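Local structure of glycoside Hydrolase (Bacteroides uniformis, 5T9X) at residues 299-304 against 327-332; 161-166 against 335-340; 214-219 against 236-241. The protein probably hydrolyses agarose-type polysaccharides as a family 16 glycoside hydrolase in the agarose-degrading pathway of a human gut bacterium. All blocks are in the same frame, centred on the assembly; numbering follows the deposited sequence.

Interaction 1: residues 299-304 against 327-332. With NA (sodium ion), chain D.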
# COMPACT_ATOMS: atom_id res chain seq x y z
N ILE A 299 5.75 6.70 -4.24
CA ILE A 299 5.29 5.81 -3.20
C ILE A 299 3.99 6.34 -2.65
O ILE A 299 3.86 7.54 -2.37
CB ILE A 299 6.35 5.64 -2.12
CG1 ILE A 299 7.50 4.80 -2.67
CG2 ILE A 299 5.77 4.97 -0.89
CD1 ILE A 299 8.77 4.99 -1.89
N ILE A 300 3.03 5.45 -2.47
CA ILE A 300 1.71 5.84 -1.99
C ILE A 300 1.32 5.03 -0.75
O ILE A 300 1.52 3.82 -0.70
CB ILE A 300 0.64 5.72 -3.11
CG1 ILE A 300 1.10 6.47 -4.36
CG2 ILE A 300 -0.71 6.30 -2.66
CD1 ILE A 300 0.13 6.34 -5.50
N ILE A 301 0.78 5.71 0.25
CA ILE A 301 0.28 5.07 1.43
C ILE A 301 -1.13 5.59 1.58
O ILE A 301 -1.32 6.81 1.62
CB ILE A 301 1.11 5.46 2.68
CG1 ILE A 301 2.60 5.17 2.46
CG2 ILE A 301 0.62 4.72 3.92
CD1 ILE A 301 3.51 5.72 3.54
N ASN A 302 -2.12 4.70 1.67
CA ASN A 302 -3.49 5.17 1.88
C ASN A 302 -4.44 4.17 2.51
O ASN A 302 -4.06 3.02 2.78
CB ASN A 302 -4.06 5.65 0.53
CG ASN A 302 -4.33 4.52 -0.47
OD1 ASN A 302 -4.55 3.38 -0.10
ND2 ASN A 302 -4.38 4.86 -1.74
N MET A 303 -5.67 4.59 2.73
CA MET A 303 -6.78 3.63 2.78
C MET A 303 -7.79 3.88 1.66
O MET A 303 -7.90 4.98 1.14
CB MET A 303 -7.46 3.65 4.13
CG MET A 303 -6.57 3.42 5.35
SD MET A 303 -7.48 3.66 6.92
CE MET A 303 -8.33 2.09 7.00
N GLU A 304 -8.52 2.83 1.30
CA GLU A 304 -9.51 2.85 0.23
C GLU A 304 -10.74 2.07 0.66
O GLU A 304 -10.63 0.98 1.21
CB GLU A 304 -8.94 2.21 -1.06
CG GLU A 304 -7.79 2.95 -1.70
CD GLU A 304 -7.15 2.27 -2.92
OE1 GLU A 304 -7.61 1.16 -3.35
OE2 GLU A 304 -6.15 2.84 -3.46
N ASN A 327 -10.38 2.03 12.59
CA ASN A 327 -10.38 2.49 11.21
C ASN A 327 -9.25 3.46 10.95
O ASN A 327 -9.34 4.29 10.06
CB ASN A 327 -11.74 3.08 10.86
CG ASN A 327 -12.86 2.06 11.01
OD1 ASN A 327 -13.02 1.17 10.18
ND2 ASN A 327 -13.61 2.17 12.07
N THR A 328 -8.17 3.30 11.71
CA THR A 328 -6.95 4.06 11.54
C THR A 328 -5.85 3.09 11.10
O THR A 328 -5.57 2.12 11.78
CB THR A 328 -6.60 4.78 12.85
OG1 THR A 328 -7.59 5.80 13.11
CG2 THR A 328 -5.26 5.45 12.78
N PHE A 329 -5.25 3.34 9.94
CA PHE A 329 -4.05 2.62 9.47
C PHE A 329 -2.82 3.35 10.01
O PHE A 329 -2.77 4.59 9.95
CB PHE A 329 -4.05 2.61 7.93
CG PHE A 329 -2.95 1.82 7.29
CD1 PHE A 329 -2.42 0.69 7.87
CD2 PHE A 329 -2.48 2.20 6.04
CE1 PHE A 329 -1.41 -0.03 7.25
CE2 PHE A 329 -1.49 1.49 5.39
CZ PHE A 329 -0.94 0.37 6.00
N LEU A 330 -1.87 2.58 10.56
CA LEU A 330 -0.66 3.11 11.23
C LEU A 330 0.57 2.61 10.53
O LEU A 330 0.71 1.41 10.30
CB LEU A 330 -0.57 2.62 12.68
CG LEU A 330 -1.70 3.04 13.61
CD1 LEU A 330 -1.60 2.42 15.01
CD2 LEU A 330 -1.76 4.56 13.69
N VAL A 331 1.48 3.52 10.19
CA VAL A 331 2.77 3.15 9.67
C VAL A 331 3.80 3.81 10.53
O VAL A 331 3.88 5.05 10.61
CB VAL A 331 2.94 3.57 8.21
CG1 VAL A 331 4.38 3.34 7.75
CG2 VAL A 331 1.97 2.79 7.33
N ASP A 332 4.60 2.97 11.17
CA ASP A 332 5.59 3.37 12.16
C ASP A 332 6.79 3.90 11.43
O ASP A 332 7.40 4.87 11.85
CB ASP A 332 5.96 2.14 13.00
CG ASP A 332 6.92 2.43 14.16
OD1 ASP A 332 7.32 3.61 14.42
OD2 ASP A 332 7.29 1.42 14.80
NA NA D . 8.15 5.59 14.01
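Asp332 follows Val331 in strand 329-341, whose Phe329 and Val331 pack on Ile301 and Met303, and it grips a sodium ion twice: OD1 lies 2.2 Å and its own carbonyl O 2.4 Å from the metal. CG stands anti to the backbone N (chi1 -175°), which lets carboxylate and carbonyl chelate together; Glu51, Asp75, Asn77 and Gly118 complete the site. Inward from the metal the contact is apolar. Ile301 sends its CG2 branch between two neighbours, 4.1 Å from Phe329 CE2 and equally far from Val331 CG2. That valine methyl in turn lies over one face of the Phe329 ring, toward its rim. Met303 comes in at the base of the ring, with CG 3.7 Å from Phe329 CB, and its bent end carries SD on toward the carbonyl of Asn327. On the other side of strand 299-304, Asn302 turns away and its ND2 donates to Glu304 OE2 at 3.2 Å. The two strand axes pass 8.6 Å apart, 160° between their directions, too far for backbone pairing. The case illustrates how two sheets meet face to face through aliphatic and aromatic side chains in contact, as in the beta-sandwich jelly roll of GH16 enzymes.

Interaction 2: residues 161-166 against 335-340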
# COMPACT_ATOMS: atom_id res chain seq x y z
N PRO A 161 17.45 -0.62 -9.08
CA PRO A 161 17.20 -1.60 -8.00
C PRO A 161 16.90 -0.88 -6.67
O PRO A 161 17.53 0.14 -6.37
CB PRO A 161 18.50 -2.41 -7.91
CG PRO A 161 19.44 -1.83 -8.88
CD PRO A 161 18.88 -0.53 -9.41
N VAL A 162 15.91 -1.35 -5.92
CA VAL A 162 15.49 -0.64 -4.72
C VAL A 162 14.74 -1.60 -3.81
O VAL A 162 14.07 -2.52 -4.30
CB VAL A 162 14.68 0.64 -5.05
CG1 VAL A 162 13.41 0.33 -5.81
CG2 VAL A 162 14.35 1.43 -3.80
N TYR A 163 14.94 -1.44 -2.49
CA TYR A 163 14.22 -2.22 -1.49
C TYR A 163 13.39 -1.25 -0.72
O TYR A 163 13.93 -0.29 -0.20
CB TYR A 163 15.17 -2.96 -0.57
CG TYR A 163 14.45 -3.77 0.45
CD1 TYR A 163 13.69 -4.88 0.08
CD2 TYR A 163 14.51 -3.46 1.81
CE1 TYR A 163 12.99 -5.63 1.01
CE2 TYR A 163 13.81 -4.22 2.75
CZ TYR A 163 13.06 -5.29 2.33
OH TYR A 163 12.37 -6.06 3.24
N VAL A 164 12.07 -1.46 -0.69
CA VAL A 164 11.15 -0.55 0.04
C VAL A 164 10.41 -1.41 1.05
O VAL A 164 9.84 -2.44 0.66
CB VAL A 164 10.13 0.11 -0.90
CG1 VAL A 164 9.21 1.05 -0.13
CG2 VAL A 164 10.83 0.83 -2.06
N GLU A 165 10.45 -1.02 2.33
CA GLU A 165 9.88 -1.83 3.42
C GLU A 165 9.07 -0.92 4.31
O GLU A 165 9.59 0.09 4.73
CB GLU A 165 10.98 -2.54 4.22
CG GLU A 165 10.52 -3.73 5.08
CD GLU A 165 11.67 -4.41 5.85
OE1 GLU A 165 12.21 -3.75 6.78
OE2 GLU A 165 12.03 -5.59 5.61
N ALA A 166 7.82 -1.28 4.60
CA ALA A 166 7.06 -0.59 5.63
C ALA A 166 6.88 -1.47 6.85
O ALA A 166 6.91 -2.68 6.74
CB ALA A 166 5.71 -0.14 5.10
N ARG A 335 11.22 2.54 5.02
CA ARG A 335 12.64 2.66 4.70
C ARG A 335 12.93 2.14 3.31
O ARG A 335 12.27 1.23 2.85
CB ARG A 335 13.48 1.94 5.75
CG ARG A 335 13.39 0.43 5.74
CD ARG A 335 14.22 -0.12 6.87
NE ARG A 335 14.12 -1.57 6.97
CZ ARG A 335 15.00 -2.36 7.60
NH1 ARG A 335 16.11 -1.86 8.14
NH2 ARG A 335 14.78 -3.68 7.67
N ILE A 336 13.94 2.73 2.67
CA ILE A 336 14.25 2.55 1.25
C ILE A 336 15.75 2.48 1.10
O ILE A 336 16.46 3.37 1.57
CB ILE A 336 13.76 3.77 0.45
CG1 ILE A 336 12.29 4.05 0.76
CG2 ILE A 336 13.92 3.57 -1.04
CD1 ILE A 336 11.75 5.23 -0.01
N TYR A 337 16.25 1.42 0.44
CA TYR A 337 17.68 1.21 0.22
C TYR A 337 17.91 0.91 -1.25
O TYR A 337 17.10 0.23 -1.89
CB TYR A 337 18.25 0.03 1.03
CG TYR A 337 18.13 0.12 2.54
CD1 TYR A 337 19.19 0.58 3.34
CD2 TYR A 337 16.95 -0.27 3.18
CE1 TYR A 337 19.07 0.66 4.73
CE2 TYR A 337 16.82 -0.19 4.55
CZ TYR A 337 17.89 0.28 5.31
OH TYR A 337 17.74 0.35 6.65
N LYS A 338 19.04 1.40 -1.76
CA LYS A 338 19.53 1.03 -3.07
C LYS A 338 20.92 0.46 -2.92
O LYS A 338 21.68 0.88 -2.05
CB LYS A 338 19.61 2.25 -3.98
CG LYS A 338 18.29 2.98 -4.18
CD LYS A 338 18.52 4.10 -5.20
CE LYS A 338 17.75 3.90 -6.49
NZ LYS A 338 17.93 2.67 -7.30
N PRO A 339 21.27 -0.49 -3.78
CA PRO A 339 22.63 -1.00 -3.84
C PRO A 339 23.64 -0.00 -4.43
O PRO A 339 23.35 0.65 -5.40
CB PRO A 339 22.50 -2.24 -4.72
CG PRO A 339 21.26 -2.09 -5.49
CD PRO A 339 20.43 -1.01 -4.87
N VAL A 340 24.80 0.13 -3.79
CA VAL A 340 25.92 0.96 -4.27
C VAL A 340 27.23 0.21 -4.06
O VAL A 340 27.27 -0.78 -3.29
CB VAL A 340 25.99 2.33 -3.55
CG1 VAL A 340 24.75 3.16 -3.87
CG2 VAL A 340 26.13 2.17 -2.05
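Arg335 starts with CG between its backbone N and carbonyl carbon (chi1 70°) and then runs straight to NE, while Glu165 holds CG anti to its own N (chi1 -162°); the two chains therefore travel side by side in the same direction. Their ends meet side-on in a salt bridge: NE at 2.9 Å and NH2 at 2.7 Å both give to Glu165 OE1, from the same face of the carboxylate yet close to the guanidinium plane. Tyr163 OH approaches the other oxygen, OE2, though its modelled closeness makes the bond length doubtful. Phe55 O accepts a hydrogen bond from Arg335 NH1. A leucine in place of Arg335 would probably leave Glu165 OE1 without the two bonds that grip it and Phe55 O without this donor. Beneath lies regular antiparallel pairing, Tyr163 with Tyr337 and Glu165 with Arg335 as hydrogen-bonded pairs. The non-hydrogen-bonded pair Val164 and Ile336 faces the other side, where Val162 CG2 touches Ile336 CG2 at 3.5 Å. Farther along, Lys338 curls back so that NZ meets Pro161 O at 2.7 Å from above the carbonyl plane, and Pro161 CB rests on Pro339 CG. Strand 162-169 lies between 329-341 and 252-260, and strand 65-69 pairs with the far edge of 329-341.

Interaction 3: residues 214-219 against 236-241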
# COMPACT_ATOMS: atom_id res chain seq x y z
N ARG A 214 -4.71 -12.69 5.30
CA ARG A 214 -4.06 -12.49 3.99
C ARG A 214 -3.49 -11.10 3.82
O ARG A 214 -4.07 -10.09 4.26
CB ARG A 214 -5.03 -12.71 2.82
CG ARG A 214 -5.74 -14.03 2.81
CD ARG A 214 -4.96 -15.15 2.17
NE ARG A 214 -5.77 -16.36 2.21
CZ ARG A 214 -5.71 -17.37 1.36
NH1 ARG A 214 -4.85 -17.38 0.33
NH2 ARG A 214 -6.53 -18.42 1.53
N ILE A 215 -2.37 -11.07 3.11
CA ILE A 215 -1.84 -9.85 2.51
C ILE A 215 -1.77 -10.11 1.00
O ILE A 215 -1.27 -11.14 0.58
CB ILE A 215 -0.44 -9.53 3.03
CG1 ILE A 215 -0.41 -9.53 4.55
CG2 ILE A 215 0.01 -8.15 2.52
CD1 ILE A 215 1.01 -9.56 5.09
N HIS A 216 -2.28 -9.17 0.21
CA HIS A 216 -2.15 -9.21 -1.25
C HIS A 216 -0.81 -8.63 -1.67
O HIS A 216 -0.56 -7.46 -1.45
CB HIS A 216 -3.28 -8.41 -1.89
CG HIS A 216 -3.45 -8.66 -3.35
ND1 HIS A 216 -3.85 -7.67 -4.23
CD2 HIS A 216 -3.29 -9.77 -4.10
CE1 HIS A 216 -3.93 -8.17 -5.45
NE2 HIS A 216 -3.59 -9.44 -5.40
N LEU A 217 0.03 -9.47 -2.26
CA LEU A 217 1.33 -9.11 -2.78
C LEU A 217 1.23 -9.16 -4.30
O LEU A 217 1.15 -10.24 -4.89
CB LEU A 217 2.36 -10.11 -2.31
CG LEU A 217 2.42 -10.36 -0.82
CD1 LEU A 217 3.30 -11.56 -0.55
CD2 LEU A 217 2.97 -9.14 -0.06
N SER A 218 1.25 -8.01 -4.94
CA SER A 218 0.96 -7.95 -6.35
C SER A 218 1.64 -6.79 -7.05
O SER A 218 2.38 -6.03 -6.45
CB SER A 218 -0.56 -7.82 -6.53
OG SER A 218 -0.96 -8.37 -7.78
N HIS A 219 1.39 -6.71 -8.34
CA HIS A 219 1.78 -5.56 -9.15
C HIS A 219 0.78 -5.49 -10.30
O HIS A 219 0.09 -6.48 -10.57
CB HIS A 219 3.23 -5.73 -9.64
CG HIS A 219 3.38 -6.68 -10.77
ND1 HIS A 219 3.56 -8.03 -10.59
CD2 HIS A 219 3.43 -6.47 -12.11
CE1 HIS A 219 3.69 -8.62 -11.77
NE2 HIS A 219 3.61 -7.69 -12.71
N GLY A 236 -0.48 -17.77 -4.63
CA GLY A 236 0.58 -17.11 -3.87
C GLY A 236 0.45 -15.61 -3.74
O GLY A 236 1.04 -15.00 -2.85
N SER A 237 -0.30 -15.00 -4.65
CA SER A 237 -0.50 -13.56 -4.60
C SER A 237 -1.29 -13.14 -3.40
O SER A 237 -1.17 -11.99 -2.99
CB SER A 237 -1.17 -13.05 -5.88
OG SER A 237 -2.42 -13.65 -6.12
N TRP A 238 -2.10 -14.03 -2.83
CA TRP A 238 -2.77 -13.74 -1.55
C TRP A 238 -2.08 -14.53 -0.44
O TRP A 238 -2.42 -15.68 -0.19
CB TRP A 238 -4.27 -14.01 -1.61
CG TRP A 238 -5.00 -13.02 -2.47
CD1 TRP A 238 -5.16 -13.10 -3.80
CD2 TRP A 238 -5.61 -11.81 -2.06
NE1 TRP A 238 -5.87 -12.02 -4.26
CE2 TRP A 238 -6.15 -11.20 -3.21
CE3 TRP A 238 -5.76 -11.17 -0.83
CZ2 TRP A 238 -6.83 -10.00 -3.19
CZ3 TRP A 238 -6.43 -9.96 -0.79
CH2 TRP A 238 -6.97 -9.39 -1.97
N TYR A 239 -1.12 -13.86 0.21
CA TYR A 239 -0.20 -14.48 1.13
C TYR A 239 -0.83 -14.77 2.48
O TYR A 239 -1.37 -13.90 3.12
CB TYR A 239 1.06 -13.62 1.36
CG TYR A 239 2.03 -14.30 2.28
CD1 TYR A 239 2.65 -15.48 1.89
CD2 TYR A 239 2.26 -13.82 3.56
CE1 TYR A 239 3.51 -16.17 2.74
CE2 TYR A 239 3.12 -14.48 4.43
CZ TYR A 239 3.75 -15.67 4.01
OH TYR A 239 4.61 -16.35 4.85
N LYS A 240 -0.69 -16.02 2.89
CA LYS A 240 -1.14 -16.52 4.18
C LYS A 240 0.08 -17.24 4.72
O LYS A 240 0.71 -17.97 3.95
CB LYS A 240 -2.24 -17.54 3.90
CG LYS A 240 -3.12 -17.93 5.05
CD LYS A 240 -3.69 -19.35 4.85
CE LYS A 240 -4.42 -19.52 3.51
NZ LYS A 240 -4.65 -20.91 3.02
N ASP A 241 0.45 -17.03 5.98
CA ASP A 241 1.51 -17.88 6.58
C ASP A 241 0.95 -19.16 7.20
O ASP A 241 -0.27 -19.32 7.38
CB ASP A 241 2.49 -17.11 7.52
CG ASP A 241 1.89 -16.72 8.89
OD1 ASP A 241 0.71 -17.05 9.24
OD2 ASP A 241 2.65 -16.02 9.62
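Ile215 and Tyr239 bind each other twice through the backbone, Tyr239 N to Ile215 O at 2.7 Å and Ile215 N to Tyr239 O at 3.0 Å, the signature of an antiparallel hydrogen-bonded pair. Leu217 N extends the pattern to Ser237 O at 2.9 Å. A side chain adds one more bond: Arg214, bent at its second torsion (chi2 -85°), folds back so that NH1 reaches Trp238 O at 3.0 Å. The oxygen sits in the guanidinium plane, although the donor is tilted from that of the carbonyl. Over one face of the same guanidinium passes Lys240 CE, which brings two like charges near each other at the more exposed end of the contact.

Packing between the non-hydrogen-bonded partners His216 and Trp238 is aromatic. The imidazole makes an offset stack on the six-membered ring of the indole, centroids 4.1 Å apart and planes at 15°, while His216 CB lies above that ring as a CH-pi contact. Ser218 CB covers the imidazole's opposite face, and ND1 bonds to Glu194 OE1; contacts on both faces and the bond at ND1 probably hold the ring's rotation. Tyr210 stacks on Trp238 in addition. On the face of Ile215 and Tyr239, Leu217 CD1 lies against Tyr239 CB at 3.6 Å.

The contact lies at the open end of the hairpin of strands 215-224 and 227-239, away from its turn. Strand 188-195, which carries an E-x-D-x-x-E sequence like the active-site signature of GH16 enzymes, borders 215-224 on its other edge, and Val273 of strand 271-277 meets Leu217 and Tyr239 from the second sheet.

The three contacts sample different levels of one beta sandwich. Interaction 2 pairs neighbouring strands within the antiparallel sheet, interaction 3 does the same within the mixed sheet, and interaction 1 joins the two sheets face to face. Their centres lie about 18 to 20 Å apart. Interactions 1 and 2 share strand 329-341 and touch where Ile299 CD1 meets Ile336 CD1 at 3.5 Å; interaction 3 stays about 9 Å from both at the nearest atoms. Along the chain, interaction 2 closes a long loop that contains interaction 3 first and interaction 1 afterwards. The final strand thus returns to tie sequence-distant parts together, with the sodium ligand Asp332 near its start.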